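PDB 5AWQ: isomaltodextranase from Arthrobacter globiformis, which hydrolyses (1->6)-alpha-D-glucosidic linkages in dextran-type polysaccharides, removing successive isomaltose units from the non-reducing ends of the chains. Local coordinates for residues A[40-45]-A[79-84]; A[268-273]-A[317-322]; A[568-573]-A[600-605]. One frame throughout, in Å; residues are numbered along the deposited sequence.

Contact 1 (A[40-45]-A[79-84]); sequences YWNIYG and CTDGWI. With GLC (alpha-D-glucopyranose), chain B; GLC (alpha-D-glucopyranose), chain C.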
loop_
_atom_site.group_PDB
_atom_site.type_symbol
_atom_site.label_atom_id
_atom_site.label_comp_id
_atom_site.label_asym_id
_atom_site.label_seq_id
_atom_site.Cartn_x
_atom_site.Cartn_y
_atom_site.Cartn_z
ATOM N N TYR A 40 11.998 6.140 -0.985
ATOM C CA TYR A 40 13.264 5.552 -0.601
ATOM C C TYR A 40 14.124 5.202 -1.791
ATOM O O TYR A 40 13.653 5.260 -2.938
ATOM C CB TYR A 40 13.077 4.354 0.319
ATOM C CG TYR A 40 12.413 3.092 -0.243
ATOM C CD1 TYR A 40 11.031 2.985 -0.369
ATOM C CD2 TYR A 40 13.172 1.976 -0.566
ATOM C CE1 TYR A 40 10.442 1.805 -0.813
ATOM C CE2 TYR A 40 12.588 0.807 -1.009
ATOM C CZ TYR A 40 11.230 0.734 -1.141
ATOM O OH TYR A 40 10.676 -0.464 -1.571
ATOM N N TRP A 41 15.376 4.854 -1.522
ATOM C CA TRP A 41 16.299 4.299 -2.503
ATOM C C TRP A 41 16.621 2.884 -2.091
ATOM O O TRP A 41 16.671 2.580 -0.882
ATOM C CB TRP A 41 17.610 5.103 -2.529
ATOM C CG TRP A 41 18.655 4.558 -3.443
ATOM C CD1 TRP A 41 18.747 4.733 -4.793
ATOM C CD2 TRP A 41 19.749 3.701 -3.078
ATOM N NE1 TRP A 41 19.828 4.054 -5.294
ATOM C CE2 TRP A 41 20.462 3.403 -4.268
ATOM C CE3 TRP A 41 20.196 3.159 -1.859
ATOM C CZ2 TRP A 41 21.591 2.583 -4.277
ATOM C CZ3 TRP A 41 21.319 2.357 -1.866
ATOM C CH2 TRP A 41 22.019 2.091 -3.062
ATOM N N ASN A 42 16.866 2.020 -3.075
ATOM C CA ASN A 42 17.140 0.612 -2.856
ATOM C C ASN A 42 18.357 0.159 -3.639
ATOM O O ASN A 42 18.615 0.670 -4.728
ATOM C CB ASN A 42 15.898 -0.199 -3.256
ATOM C CG ASN A 42 15.961 -1.637 -2.807
ATOM O OD1 ASN A 42 16.647 -2.458 -3.398
ATOM N ND2 ASN A 42 15.233 -1.948 -1.745
ATOM N N ILE A 43 19.097 -0.793 -3.075
ATOM C CA ILE A 43 20.315 -1.306 -3.698
ATOM C C ILE A 43 20.098 -2.183 -4.938
ATOM O O ILE A 43 21.059 -2.616 -5.551
ATOM C CB ILE A 43 21.160 -2.130 -2.700
ATOM C CG1 ILE A 43 20.446 -3.429 -2.322
ATOM C CG2 ILE A 43 21.520 -1.303 -1.471
ATOM C CD1 ILE A 43 21.342 -4.412 -1.612
ATOM N N TYR A 44 18.851 -2.460 -5.307
ATOM C CA TYR A 44 18.549 -3.429 -6.365
ATOM C C TYR A 44 19.204 -3.073 -7.699
ATOM O O TYR A 44 19.570 -3.974 -8.440
ATOM C CB TYR A 44 17.049 -3.504 -6.530
ATOM C CG TYR A 44 16.500 -4.577 -7.432
ATOM C CD1 TYR A 44 16.248 -5.856 -6.954
ATOM C CD2 TYR A 44 16.184 -4.311 -8.775
ATOM C CE1 TYR A 44 15.689 -6.828 -7.757
ATOM C CE2 TYR A 44 15.622 -5.275 -9.583
ATOM C CZ TYR A 44 15.381 -6.538 -9.074
ATOM O OH TYR A 44 14.804 -7.508 -9.870
ATOM N N GLY A 45 19.329 -1.777 -7.999
ATOM C CA GLY A 45 19.955 -1.364 -9.252
ATOM C C GLY A 45 21.409 -1.782 -9.330
ATOM O O GLY A 45 21.933 -1.985 -10.426
ATOM N N CYS A 79 17.697 1.719 1.556
ATOM C CA CYS A 79 17.185 0.401 1.913
ATOM C C CYS A 79 17.985 -0.693 1.243
ATOM O O CYS A 79 18.255 -0.635 0.056
ATOM C CB CYS A 79 15.729 0.315 1.475
ATOM S SG CYS A 79 14.823 -1.132 2.073
ATOM N N THR A 80 18.367 -1.702 2.014
ATOM C CA THR A 80 19.007 -2.883 1.461
ATOM C C THR A 80 17.989 -3.801 0.784
ATOM O O THR A 80 16.780 -3.565 0.865
ATOM C CB THR A 80 19.794 -3.669 2.540
ATOM O OG1 THR A 80 18.890 -4.114 3.559
ATOM C CG2 THR A 80 20.866 -2.808 3.162
ATOM N N ASP A 81 18.478 -4.843 0.111
ATOM C CA ASP A 81 17.635 -5.830 -0.546
ATOM C C ASP A 81 18.237 -7.215 -0.281
ATOM O O ASP A 81 18.823 -7.433 0.795
ATOM C CB ASP A 81 17.449 -5.481 -2.042
ATOM C CG ASP A 81 16.285 -6.211 -2.673
ATOM O OD1 ASP A 81 15.125 -5.782 -2.463
ATOM O OD2 ASP A 81 16.525 -7.225 -3.353
ATOM N N GLY A 82 18.072 -8.149 -1.210
ATOM C CA GLY A 82 18.523 -9.512 -1.035
ATOM C C GLY A 82 20.012 -9.738 -1.175
ATOM O O GLY A 82 20.825 -8.873 -0.837
ATOM N N TRP A 83 20.349 -10.943 -1.636
ATOM C CA TRP A 83 21.726 -11.406 -1.689
ATOM C C TRP A 83 22.298 -11.371 -0.267
ATOM O O TRP A 83 23.417 -10.917 -0.053
ATOM C CB TRP A 83 22.563 -10.595 -2.706
ATOM C CG TRP A 83 22.078 -10.790 -4.096
ATOM C CD1 TRP A 83 22.526 -11.719 -4.995
ATOM C CD2 TRP A 83 20.991 -10.104 -4.742
ATOM N NE1 TRP A 83 21.815 -11.631 -6.163
ATOM C CE2 TRP A 83 20.860 -10.654 -6.032
ATOM C CE3 TRP A 83 20.124 -9.076 -4.359
ATOM C CZ2 TRP A 83 19.882 -10.222 -6.927
ATOM C CZ3 TRP A 83 19.159 -8.655 -5.250
ATOM C CH2 TRP A 83 19.054 -9.208 -6.517
ATOM N N ILE A 84 21.516 -11.875 0.690
ATOM C CA ILE A 84 21.896 -11.890 2.113
ATOM C C ILE A 84 22.402 -13.238 2.637
ATOM O O ILE A 84 22.677 -13.383 3.829
ATOM C CB ILE A 84 20.780 -11.312 3.040
ATOM C CG1 ILE A 84 19.384 -11.933 2.778
ATOM C CG2 ILE A 84 20.716 -9.797 2.916
ATOM C CD1 ILE A 84 19.278 -13.423 2.972
HETATM C C1 GLC B . 18.064 -12.333 -4.235
HETATM C C2 GLC B . 18.722 -13.487 -4.985
HETATM C C3 GLC B . 18.310 -14.847 -4.441
HETATM C C4 GLC B . 18.549 -14.868 -2.934
HETATM C C5 GLC B . 17.776 -13.710 -2.314
HETATM C C6 GLC B . 17.947 -13.606 -0.796
HETATM O O2 GLC B . 18.405 -13.381 -6.374
HETATM O O3 GLC B . 19.045 -15.878 -5.089
HETATM O O4 GLC B . 18.146 -16.092 -2.355
HETATM O O5 GLC B . 18.250 -12.480 -2.841
HETATM O O6 GLC B . 19.301 -13.411 -0.415
HETATM C C1 GLC C . 12.594 -12.072 -4.892
HETATM C C2 GLC C . 11.863 -10.742 -4.811
HETATM C C3 GLC C . 12.705 -9.574 -5.318
HETATM C C4 GLC C . 14.061 -9.563 -4.616
HETATM C C5 GLC C . 14.703 -10.936 -4.824
HETATM C C6 GLC C . 16.059 -11.075 -4.132
HETATM O O2 GLC C . 10.655 -10.852 -5.554
HETATM O O3 GLC C . 12.017 -8.338 -5.151
HETATM O O4 GLC C . 14.887 -8.544 -5.166
HETATM O O5 GLC C . 13.876 -11.972 -4.310
HETATM O O6 GLC C . 16.675 -12.286 -4.568
HETATM O O HOH W 1 14.413 -4.310 -0.527
#
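N42 and C79 form a parallel beta bridge where strands 39-42 and 77-79 run out side by side. Two backbone bonds hold it: C79 N gives its hydrogen to W41 O at 2.8 Å, and I43 N reaches C79 O at 3.2 Å.

The polar side chains gather just beyond. N42 carries CG anti to its backbone nitrogen (chi1 -168°), which sends the amide forward beside D81. There N42 OD1 caps the start of helix 44-50, taking Y44 N at 2.9 Å on an in-plane lone pair. One water accepts from N42 ND2 and donates to T80 O and, at a very short 2.5 Å, to D81 OD1. D81 OD2 is gripped twice, by G82 N from above the carboxylate plane and by O4 of the chain C glucose at 2.8 Å.

Behind, I43 CG1 packs on D81 CB, and its end also covers D81 N, which is buried with no partner in the model. C79 CB touches Y40 CD2 at 3.7 Å, and its sulfur approaches that ring obliquely as a Cys sulfur-aromatic contact.

The chain B glucose leans its C1-C2 side over one face of the W83 indole, C1 3.6 Å above the middle of the ring; W83 NE1 is bonded to N51, and Y44 CE1 packs at the indole's edge. A serine in place of W83 would probably leave the C1-C2 side of this glucose without the indole face, N51 without its N-H partner and Y44 CE1 without its neighbour.

W83 N and I84 N also bind glucose O5 and O6. Catalytic (beta/alpha)8 barrels typically bind substrate this way, with loops at the C-terminal ends of parallel strands; D81 lies about 6 Å, side chain to side chain, from the probable nucleophile D201.

Contact 2 (A[268-273]-A[317-322]); sequences ADADKG and FMRAST. With GLC (alpha-D-glucopyranose), chain C; GLC (alpha-D-glucopyranose), chain D.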
loop_
_atom_site.group_PDB
_atom_site.type_symbol
_atom_site.label_atom_id
_atom_site.label_comp_id
_atom_site.label_asym_id
_atom_site.label_seq_id
_atom_site.Cartn_x
_atom_site.Cartn_y
_atom_site.Cartn_z
ATOM N N ALA A 268 5.302 -8.862 -10.433
ATOM C CA ALA A 268 6.597 -9.502 -10.582
ATOM C C ALA A 268 7.711 -8.460 -10.458
ATOM O O ALA A 268 7.484 -7.248 -10.617
ATOM C CB ALA A 268 6.683 -10.199 -11.938
ATOM N N ASP A 269 8.920 -8.944 -10.204
ATOM C CA ASP A 269 10.052 -8.071 -9.930
ATOM C C ASP A 269 10.329 -7.093 -11.057
ATOM O O ASP A 269 10.148 -7.419 -12.237
ATOM C CB ASP A 269 11.327 -8.894 -9.770
ATOM C CG ASP A 269 11.277 -9.852 -8.626
ATOM O OD1 ASP A 269 10.409 -9.732 -7.721
ATOM O OD2 ASP A 269 12.150 -10.722 -8.616
ATOM N N ALA A 270 10.825 -5.913 -10.690
ATOM C CA ALA A 270 11.294 -4.968 -11.697
ATOM C C ALA A 270 12.305 -5.600 -12.656
ATOM O O ALA A 270 12.259 -5.313 -13.857
ATOM C CB ALA A 270 11.889 -3.729 -11.043
ATOM N N ASP A 271 13.209 -6.447 -12.142
ATOM C CA ASP A 271 14.110 -7.216 -13.007
ATOM C C ASP A 271 14.883 -6.214 -13.883
ATOM O O ASP A 271 15.340 -5.199 -13.367
ATOM C CB ASP A 271 13.273 -8.271 -13.771
ATOM C CG ASP A 271 14.106 -9.359 -14.452
ATOM O OD1 ASP A 271 14.543 -9.157 -15.617
ATOM O OD2 ASP A 271 14.281 -10.437 -13.862
ATOM N N LYS A 272 14.989 -6.472 -15.183
ATOM C CA LYS A 272 15.728 -5.632 -16.117
ATOM C C LYS A 272 14.997 -4.321 -16.405
ATOM O O LYS A 272 15.511 -3.483 -17.131
ATOM C CB LYS A 272 15.913 -6.378 -17.446
ATOM C CG LYS A 272 14.587 -6.626 -18.153
ATOM C CD LYS A 272 14.717 -7.330 -19.496
ATOM C CE LYS A 272 13.355 -7.409 -20.181
ATOM N NZ LYS A 272 13.409 -6.955 -21.594
ATOM N N GLY A 273 13.804 -4.142 -15.844
ATOM C CA GLY A 273 13.103 -2.872 -15.950
ATOM C C GLY A 273 12.508 -2.694 -17.333
ATOM O O GLY A 273 12.190 -3.651 -18.049
ATOM N N PHE A 317 10.410 -1.486 -7.699
ATOM C CA PHE A 317 11.413 -0.454 -7.855
ATOM C C PHE A 317 11.363 0.248 -9.195
ATOM O O PHE A 317 11.059 -0.357 -10.211
ATOM C CB PHE A 317 12.805 -1.065 -7.681
ATOM C CG PHE A 317 12.953 -1.868 -6.423
ATOM C CD1 PHE A 317 12.515 -1.377 -5.209
ATOM C CD2 PHE A 317 13.543 -3.115 -6.457
ATOM C CE1 PHE A 317 12.622 -2.133 -4.052
ATOM C CE2 PHE A 317 13.682 -3.867 -5.300
ATOM C CZ PHE A 317 13.224 -3.369 -4.099
ATOM N N MET A 318 11.655 1.540 -9.156
ATOM C CA MET A 318 11.784 2.355 -10.362
ATOM C C MET A 318 13.219 2.355 -10.834
ATOM O O MET A 318 14.121 2.728 -10.095
ATOM C CB MET A 318 11.315 3.775 -10.078
ATOM C CG MET A 318 9.813 3.847 -9.858
ATOM S SD MET A 318 9.146 5.507 -9.667
ATOM C CE MET A 318 9.765 5.918 -8.048
ATOM N N ARG A 319 13.408 1.934 -12.081
ATOM C CA ARG A 319 14.732 1.884 -12.714
ATOM C C ARG A 319 14.649 2.798 -13.939
ATOM O O ARG A 319 14.450 2.349 -15.065
ATOM C CB ARG A 319 15.103 0.442 -13.092
ATOM C CG ARG A 319 15.017 -0.557 -11.929
ATOM C CD ARG A 319 15.714 -1.873 -12.237
ATOM N NE ARG A 319 17.121 -1.611 -12.490
ATOM C CZ ARG A 319 17.964 -2.368 -13.188
ATOM N NH1 ARG A 319 17.616 -3.545 -13.696
ATOM N NH2 ARG A 319 19.195 -1.919 -13.373
ATOM N N ALA A 320 14.780 4.098 -13.693
ATOM C CA ALA A 320 14.480 5.105 -14.726
ATOM C C ALA A 320 15.281 4.883 -15.978
ATOM O O ALA A 320 14.754 4.995 -17.080
ATOM C CB ALA A 320 14.744 6.499 -14.196
ATOM N N SER A 321 16.555 4.571 -15.826
ATOM C CA SER A 321 17.426 4.498 -17.000
ATOM C C SER A 321 17.232 3.236 -17.842
ATOM O O SER A 321 17.770 3.143 -18.954
ATOM C CB SER A 321 18.881 4.745 -16.612
ATOM O OG SER A 321 18.997 6.084 -16.155
ATOM N N THR A 322 16.421 2.289 -17.368
ATOM C CA THR A 322 16.102 1.089 -18.122
ATOM C C THR A 322 14.992 1.314 -19.146
ATOM O O THR A 322 14.725 0.432 -19.947
ATOM C CB THR A 322 15.700 -0.099 -17.222
ATOM O OG1 THR A 322 14.424 0.165 -16.606
ATOM C CG2 THR A 322 16.768 -0.358 -16.165
HETATM C C1 GLC C . 12.594 -12.072 -4.892
HETATM C C2 GLC C . 11.863 -10.742 -4.811
HETATM C C3 GLC C . 12.705 -9.574 -5.318
HETATM C C4 GLC C . 14.061 -9.563 -4.616
HETATM C C5 GLC C . 14.703 -10.936 -4.824
HETATM C C6 GLC C . 16.059 -11.075 -4.132
HETATM O O2 GLC C . 10.655 -10.852 -5.554
HETATM O O3 GLC C . 12.017 -8.338 -5.151
HETATM O O4 GLC C . 14.887 -8.544 -5.166
HETATM O O5 GLC C . 13.876 -11.972 -4.310
HETATM O O6 GLC C . 16.675 -12.286 -4.568
HETATM C C1 GLC D . 11.966 -16.020 -8.388
HETATM C C2 GLC D . 10.792 -15.460 -7.566
HETATM C C3 GLC D . 11.055 -14.001 -7.259
HETATM C C4 GLC D . 12.397 -13.843 -6.523
HETATM C C5 GLC D . 13.529 -14.480 -7.335
HETATM C C6 GLC D . 14.826 -14.562 -6.533
HETATM O O1 GLC D . 12.101 -15.434 -9.670
HETATM O O2 GLC D . 9.536 -15.598 -8.218
HETATM O O3 GLC D . 9.993 -13.473 -6.490
HETATM O O4 GLC D . 12.657 -12.464 -6.285
HETATM O O5 GLC D . 13.182 -15.807 -7.703
HETATM O O6 GLC D . 15.947 -14.779 -7.376
HETATM O O HOH W 2 15.137 -2.888 -19.843
#
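A type II' beta turn, A270 to G273, packs against residues 317-322 on the substrate side of the barrel, joining the loops that follow strands 263-265 and 312-314. R319 supplies the one direct hydrogen bond across: its NH1 donates to D271 O over 2.8 Å at 157°, with the oxygen close to the guanidinium plane. The arginine chain bends at chi3 (61°), which turns the NH1 edge of the group to the turn, and T322 CG2 lies over one guanidinium face.

T322 holds the far end. Its CB rests 3.4 Å from K272 O, while OG1 bonds to R319 O at 2.7 Å and also pairs with G274 N. G273 CA comes within 3.4 Å of T322 OG1, and a beta carbon on this glycine would collide with that hydroxyl. A water donates to K272 O and, weakly, to T322 O. At the other end A270 CB sits 3.6 Å from F317 O.

Just ahead of the turn, D269 OD1 takes a very short bond, 2.5 Å, from O2 of the chain C glucose, and R265 forms a salt bridge with the same carboxylate.

Around the contact, F48 and P49 of helix 44-50 pack on R319, F317 reaches Y40 and N42 of strand 39-42, and M318 touches M332, M333 and M336 of helix 326-339.

Contact 3 (A[568-573]-A[600-605]); sequences ATWDTW and AINLNW. With GLC (alpha-D-glucopyranose), chain E.
W570 and W573 both place CG anti to the carbonyl carbon, beside the backbone nitrogen (chi1 -77° and -62°), and these torsions bring two indoles from one short loop against strand 601-609. The loop belongs to the CBM6-family beta-sandwich module, and the W570 ring, laid flat under a glucose, is the aromatic platform familiar from carbohydrate-binding modules.

C2 of the chain E glucose stands 3.6 Å above the W570 plane, displaced toward the rim, and the sugar extends along the ring so that its O5 comes within 3.4 Å of W570 CZ2. From the other segment, A600 CB meets C6 of the same sugar at 3.6 Å. The N602 side chain flanks the glucose at O3 and O4 and crosses the W570 side chain at about a right angle, its amide plane turned 36° from the ring; W570 CZ3 approaches N602 CG to 4.0 Å. H493 also meets the indole.

W573 does a different job. Its six-membered ring comes down obliquely on the strand, with CZ3 at 3.9 Å from both N602 O and N604 CB, while NE1 is bonded to P494 O and F501 meets the ring edge-to-face. No hydrogen bond links the two segments, so contact across them rests on the indoles. Next to W573 the strand bulges in the classic way, N604 and W605 together standing opposite the single residue R533.

The loop itself is folded as a type I turn from T569 to T572. T572 N returns to T569 O at 3.0 Å, and the two threonine hydroxyls, T569 OG1 and T572 OG1, are hydrogen-bonded to each other at 2.9 Å.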
loop_
_atom_site.group_PDB
_atom_site.type_symbol
_atom_site.label_atom_id
_atom_site.label_comp_id
_atom_site.label_asym_id
_atom_site.label_seq_id
_atom_site.Cartn_x
_atom_site.Cartn_y
_atom_site.Cartn_z
ATOM N N ALA A 568 -38.552 3.926 -1.237
ATOM C CA ALA A 568 -39.465 3.070 -1.993
ATOM C C ALA A 568 -38.780 1.892 -2.696
ATOM O O ALA A 568 -39.247 0.754 -2.593
ATOM C CB ALA A 568 -40.264 3.901 -2.994
ATOM N N THR A 569 -37.678 2.161 -3.402
ATOM C CA THR A 569 -36.984 1.118 -4.170
ATOM C C THR A 569 -35.483 1.321 -4.081
ATOM O O THR A 569 -35.034 2.369 -3.636
ATOM C CB THR A 569 -37.362 1.164 -5.662
ATOM O OG1 THR A 569 -36.816 2.345 -6.256
ATOM C CG2 THR A 569 -38.882 1.160 -5.842
ATOM N N TRP A 570 -34.726 0.331 -4.538
ATOM C CA TRP A 570 -33.259 0.437 -4.547
ATOM C C TRP A 570 -32.730 1.464 -5.562
ATOM O O TRP A 570 -31.572 1.883 -5.452
ATOM C CB TRP A 570 -32.611 -0.938 -4.735
ATOM C CG TRP A 570 -32.644 -1.754 -3.479
ATOM C CD1 TRP A 570 -33.378 -2.886 -3.249
ATOM C CD2 TRP A 570 -31.911 -1.499 -2.273
ATOM N NE1 TRP A 570 -33.149 -3.349 -1.972
ATOM C CE2 TRP A 570 -32.260 -2.513 -1.350
ATOM C CE3 TRP A 570 -31.003 -0.507 -1.876
ATOM C CZ2 TRP A 570 -31.724 -2.571 -0.052
ATOM C CZ3 TRP A 570 -30.464 -0.569 -0.587
ATOM C CH2 TRP A 570 -30.841 -1.588 0.312
ATOM N N ASP A 571 -33.578 1.896 -6.502
ATOM C CA ASP A 571 -33.271 2.995 -7.432
ATOM C C ASP A 571 -33.538 4.387 -6.843
ATOM O O ASP A 571 -33.296 5.404 -7.501
ATOM C CB ASP A 571 -34.131 2.883 -8.701
ATOM C CG ASP A 571 -33.907 1.601 -9.456
ATOM O OD1 ASP A 571 -33.094 0.767 -9.007
ATOM O OD2 ASP A 571 -34.552 1.432 -10.515
ATOM N N THR A 572 -34.088 4.435 -5.633
ATOM C CA THR A 572 -34.446 5.688 -5.005
ATOM C C THR A 572 -33.296 6.119 -4.119
ATOM O O THR A 572 -32.821 5.332 -3.309
ATOM C CB THR A 572 -35.725 5.538 -4.146
ATOM O OG1 THR A 572 -36.744 4.858 -4.897
ATOM C CG2 THR A 572 -36.234 6.884 -3.719
ATOM N N TRP A 573 -32.872 7.368 -4.262
ATOM C CA TRP A 573 -31.773 7.901 -3.464
ATOM C C TRP A 573 -32.264 9.018 -2.568
ATOM O O TRP A 573 -33.127 9.812 -2.955
ATOM C CB TRP A 573 -30.634 8.398 -4.369
ATOM C CG TRP A 573 -30.056 7.295 -5.183
ATOM C CD1 TRP A 573 -30.505 6.858 -6.386
ATOM C CD2 TRP A 573 -28.942 6.450 -4.837
ATOM N NE1 TRP A 573 -29.748 5.805 -6.819
ATOM C CE2 TRP A 573 -28.778 5.534 -5.890
ATOM C CE3 TRP A 573 -28.070 6.384 -3.737
ATOM C CZ2 TRP A 573 -27.773 4.557 -5.888
ATOM C CZ3 TRP A 573 -27.075 5.417 -3.733
ATOM C CH2 TRP A 573 -26.936 4.516 -4.801
ATOM N N ALA A 600 -29.565 -2.227 6.013
ATOM C CA ALA A 600 -28.460 -2.050 5.074
ATOM C C ALA A 600 -28.661 -0.766 4.280
ATOM O O ALA A 600 -29.790 -0.291 4.123
ATOM C CB ALA A 600 -28.386 -3.238 4.135
ATOM N N ILE A 601 -27.570 -0.196 3.766
ATOM C CA ILE A 601 -27.663 0.906 2.815
ATOM C C ILE A 601 -26.693 0.678 1.667
ATOM O O ILE A 601 -25.785 -0.143 1.772
ATOM C CB ILE A 601 -27.368 2.293 3.434
ATOM C CG1 ILE A 601 -25.867 2.480 3.747
ATOM C CG2 ILE A 601 -28.259 2.524 4.650
ATOM C CD1 ILE A 601 -25.471 3.892 4.119
ATOM N N ASN A 602 -26.925 1.389 0.568
ATOM C CA ASN A 602 -25.895 1.653 -0.437
ATOM C C ASN A 602 -25.459 3.104 -0.269
ATOM O O ASN A 602 -26.309 3.983 -0.134
ATOM C CB ASN A 602 -26.436 1.413 -1.850
ATOM C CG ASN A 602 -26.806 -0.034 -2.096
ATOM O OD1 ASN A 602 -26.267 -0.935 -1.456
ATOM N ND2 ASN A 602 -27.729 -0.269 -3.035
ATOM N N LEU A 603 -24.145 3.360 -0.300
ATOM C CA LEU A 603 -23.612 4.683 -0.021
ATOM C C LEU A 603 -23.021 5.266 -1.298
ATOM O O LEU A 603 -22.131 4.661 -1.904
ATOM C CB LEU A 603 -22.522 4.628 1.055
ATOM C CG LEU A 603 -21.957 5.989 1.449
ATOM C CD1 LEU A 603 -23.025 6.871 2.086
ATOM C CD2 LEU A 603 -20.749 5.855 2.359
ATOM N N ASN A 604 -23.506 6.438 -1.702
ATOM C CA ASN A 604 -22.983 7.130 -2.891
ATOM C C ASN A 604 -21.850 8.081 -2.537
ATOM O O ASN A 604 -20.786 8.072 -3.168
ATOM C CB ASN A 604 -24.106 7.902 -3.575
ATOM C CG ASN A 604 -23.766 8.347 -4.991
ATOM O OD1 ASN A 604 -22.716 8.030 -5.577
ATOM N ND2 ASN A 604 -24.671 9.079 -5.549
ATOM N N TRP A 605 -22.072 8.939 -1.553
ATOM C CA TRP A 605 -21.080 9.903 -1.140
ATOM C C TRP A 605 -21.377 10.476 0.215
ATOM O O TRP A 605 -22.469 10.297 0.756
ATOM C CB TRP A 605 -20.930 11.054 -2.162
ATOM C CG TRP A 605 -22.182 11.766 -2.666
ATOM C CD1 TRP A 605 -22.688 11.682 -3.923
ATOM C CD2 TRP A 605 -23.007 12.728 -1.971
ATOM N NE1 TRP A 605 -23.785 12.498 -4.058
ATOM C CE2 TRP A 605 -24.003 13.150 -2.875
ATOM C CE3 TRP A 605 -23.013 13.251 -0.674
ATOM C CZ2 TRP A 605 -24.996 14.080 -2.524
ATOM C CZ3 TRP A 605 -24.002 14.179 -0.329
ATOM C CH2 TRP A 605 -24.974 14.575 -1.255
HETATM C C1 GLC E . -30.287 -5.758 -2.305
HETATM C C2 GLC E . -29.905 -4.602 -3.219
HETATM C C3 GLC E . -28.466 -4.188 -2.950
HETATM C C4 GLC E . -28.294 -3.873 -1.470
HETATM C C5 GLC E . -28.734 -5.044 -0.607
HETATM C C6 GLC E . -28.639 -4.710 0.879
HETATM O O2 GLC E . -30.067 -5.012 -4.574
HETATM O O3 GLC E . -28.184 -3.020 -3.718
HETATM O O4 GLC E . -26.919 -3.572 -1.180
HETATM O O5 GLC E . -30.093 -5.379 -0.947
HETATM O O6 GLC E . -28.949 -5.865 1.660
#

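Contacts 1, 2 and 3 follow one another along the chain, each closing before the next opens. The first two are neighbours, their centres 13 Å apart, at the mouth of the eight-stranded parallel barrel; Y44 of contact 1 probably bonds through its hydroxyl to D271 N of contact 2, and F317 of contact 2 packs on N42, Y44 and D81. Both touch the chain C glucose, so together they line one substrate site. Contact 3 lies across the molecule, centres 49 Å and 45 Å away, in the antiparallel CBM6 module. Its own glucose is consistent with separate binding of polysaccharide at a distance from the catalytic cleft.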